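Local coordinates for leucine aminopeptidase 2 (Saccharomyces cerevisiae, PDB 2XQ0), which cleaves amino-terminal residues, preferably from di- and tripeptides, as a zinc aminopeptidase of the M1 family, and has weak epoxide hydrolase activity, at residues V298-L303 against R332-A337. Residues are numbered along the deposited sequence; the frame is centred on the assembly and turned at random.
With ZN (zinc ion), chain C; BES (2-(3-amino-2-hydroxy-4-phenyl-butyrylamino)-4-methyl-pentanoic acid), chain B.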
# COMPACT_ATOMS: atom_id res chain seq x y z
N VAL A 298 -10.50 -1.60 -0.22
CA VAL A 298 -9.09 -1.73 -0.58
C VAL A 298 -8.96 -1.66 -2.10
O VAL A 298 -7.91 -1.26 -2.63
CB VAL A 298 -8.46 -3.04 -0.08
CG1 VAL A 298 -7.02 -3.17 -0.60
CG2 VAL A 298 -8.50 -3.10 1.45
N ILE A 299 -10.02 -2.08 -2.80
CA ILE A 299 -10.02 -1.97 -4.26
C ILE A 299 -10.31 -0.52 -4.72
O ILE A 299 -9.75 -0.07 -5.70
CB ILE A 299 -10.96 -2.97 -4.94
CG1 ILE A 299 -10.62 -4.41 -4.53
CG2 ILE A 299 -10.80 -2.86 -6.45
CD1 ILE A 299 -9.26 -4.88 -5.06
N ALA A 300 -11.18 0.21 -4.03
CA ALA A 300 -11.35 1.63 -4.32
C ALA A 300 -10.04 2.38 -4.13
O ALA A 300 -9.74 3.33 -4.85
CB ALA A 300 -12.43 2.22 -3.45
N HIS A 301 -9.26 1.96 -3.13
CA HIS A 301 -7.93 2.52 -2.89
C HIS A 301 -6.99 2.30 -4.07
O HIS A 301 -6.49 3.24 -4.64
CB HIS A 301 -7.31 1.96 -1.61
CG HIS A 301 -6.04 2.66 -1.22
ND1 HIS A 301 -6.02 3.77 -0.41
CD2 HIS A 301 -4.76 2.43 -1.59
CE1 HIS A 301 -4.77 4.19 -0.28
NE2 HIS A 301 -3.99 3.39 -0.98
N GLU A 302 -6.73 1.04 -4.43
CA GLU A 302 -5.82 0.76 -5.54
C GLU A 302 -6.34 1.39 -6.83
O GLU A 302 -5.57 1.82 -7.67
CB GLU A 302 -5.68 -0.74 -5.77
CG GLU A 302 -5.38 -1.56 -4.51
CD GLU A 302 -4.13 -1.10 -3.81
OE1 GLU A 302 -3.98 -1.43 -2.61
OE2 GLU A 302 -3.31 -0.41 -4.44
N LEU A 303 -7.66 1.41 -6.99
CA LEU A 303 -8.23 2.02 -8.18
C LEU A 303 -7.93 3.52 -8.25
O LEU A 303 -7.64 4.04 -9.31
CB LEU A 303 -9.75 1.85 -8.18
CG LEU A 303 -10.49 2.67 -9.24
CD1 LEU A 303 -10.11 2.19 -10.63
CD2 LEU A 303 -12.00 2.52 -9.01
N ARG A 332 -12.00 7.85 -0.44
CA ARG A 332 -13.11 8.26 0.39
C ARG A 332 -14.18 9.05 -0.37
O ARG A 332 -15.35 8.96 -0.04
CB ARG A 332 -12.64 8.94 1.67
CG ARG A 332 -11.91 7.95 2.58
CD ARG A 332 -11.40 8.56 3.84
NE ARG A 332 -10.71 7.53 4.61
CZ ARG A 332 -9.70 7.75 5.45
NH1 ARG A 332 -9.24 8.99 5.63
NH2 ARG A 332 -9.14 6.74 6.08
N ARG A 333 -13.80 9.79 -1.41
CA ARG A 333 -14.81 10.38 -2.30
C ARG A 333 -15.63 9.28 -3.04
O ARG A 333 -16.85 9.39 -3.22
CB ARG A 333 -14.15 11.34 -3.31
CG ARG A 333 -13.63 12.64 -2.69
CD ARG A 333 -14.76 13.57 -2.19
NE ARG A 333 -15.73 13.82 -3.25
CZ ARG A 333 -15.58 14.75 -4.19
NH1 ARG A 333 -14.50 15.53 -4.20
NH2 ARG A 333 -16.50 14.89 -5.13
N ILE A 334 -14.96 8.21 -3.47
CA ILE A 334 -15.65 7.12 -4.17
C ILE A 334 -16.69 6.47 -3.25
O ILE A 334 -17.86 6.37 -3.61
CB ILE A 334 -14.67 6.07 -4.72
CG1 ILE A 334 -13.86 6.67 -5.87
CG2 ILE A 334 -15.39 4.82 -5.18
CD1 ILE A 334 -12.56 5.92 -6.17
N ILE A 335 -16.27 6.08 -2.06
CA ILE A 335 -17.19 5.41 -1.16
C ILE A 335 -18.27 6.38 -0.68
O ILE A 335 -19.39 5.98 -0.40
CB ILE A 335 -16.47 4.73 0.06
CG1 ILE A 335 -16.15 5.73 1.16
CG2 ILE A 335 -15.24 3.94 -0.39
CD1 ILE A 335 -15.34 5.15 2.32
N GLY A 336 -17.93 7.66 -0.59
CA GLY A 336 -18.93 8.64 -0.20
C GLY A 336 -19.98 8.81 -1.28
O GLY A 336 -21.16 8.97 -1.00
N ALA A 337 -19.55 8.75 -2.54
CA ALA A 337 -20.47 8.95 -3.64
C ALA A 337 -21.41 7.75 -3.75
O ALA A 337 -22.55 7.89 -4.18
CB ALA A 337 -19.72 9.13 -4.93
ZN ZN C . -1.88 3.38 -1.65
N2 BES B . 1.42 0.46 -2.66
C1 BES B . 0.78 0.74 -1.39
C6 BES B . 1.41 -0.12 -0.28
C7 BES B . 2.86 0.25 -0.11
C8 BES B . 3.23 1.59 -0.03
C12 BES B . 3.84 -0.74 -0.04
C9 BES B . 4.57 1.94 0.13
C11 BES B . 5.18 -0.40 0.11
C10 BES B . 5.54 0.94 0.20
C2 BES B . -0.73 0.48 -1.45
O2 BES B . -1.42 1.22 -2.47
C3 BES B . -1.30 0.83 -0.12
O3 BES B . -1.39 2.01 0.25
N1 BES B . -1.62 -0.26 0.55
C4 BES B . -2.19 -0.37 1.88
C13 BES B . -3.68 -0.53 1.61
C14 BES B . -4.54 0.47 2.37
C15 BES B . -5.89 0.62 1.69
C16 BES B . -3.84 1.82 2.52
C5 BES B . -1.66 -1.64 2.47
O1 BES B . -1.58 -1.74 3.72
O4 BES B . -1.30 -2.56 1.69
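Ala300 meets Ile334 and Ile335 where helix 297-311 crosses helix 321-339. The segment axes pass 9.6 Å apart at 129°. Ala300 CB touches Ile334 CG2 at 4.3 Å and lies near Ile335 CG2. Ile334 CD1 reaches Ala300 O and Leu303 CD2. The contact is apolar and has no hydrogen bond across it. Thr249 and Ala250 of helix 243-253 also pack on Ile334. The other face of helix 297-311 carries the HExxH motif of M1 peptidases, whose His301 and His305 bind zinc together with Glu324 of helix 321-339. CB of His301 points away from residues 332-337, and CG is anti to the backbone N (chi1 -172°), which carries the ring to the zinc. CB lies 3.8 Å from bestatin C15. CG is the atom nearest that methyl, which sits over one ring face, toward the rim. CE1 lies beside bestatin C16, and CD2 faces bestatin O2. ND1 is hydrogen-bonded to Glu331 and NE2 binds zinc at 2.2 Å; together they fix the ring's rotation. Glu302 is the proton acceptor, and its OE2 lies 3.2 Å from bestatin O2. A leucine here would probably leave the active site without its general base and bestatin O2 without this carboxylate neighbour.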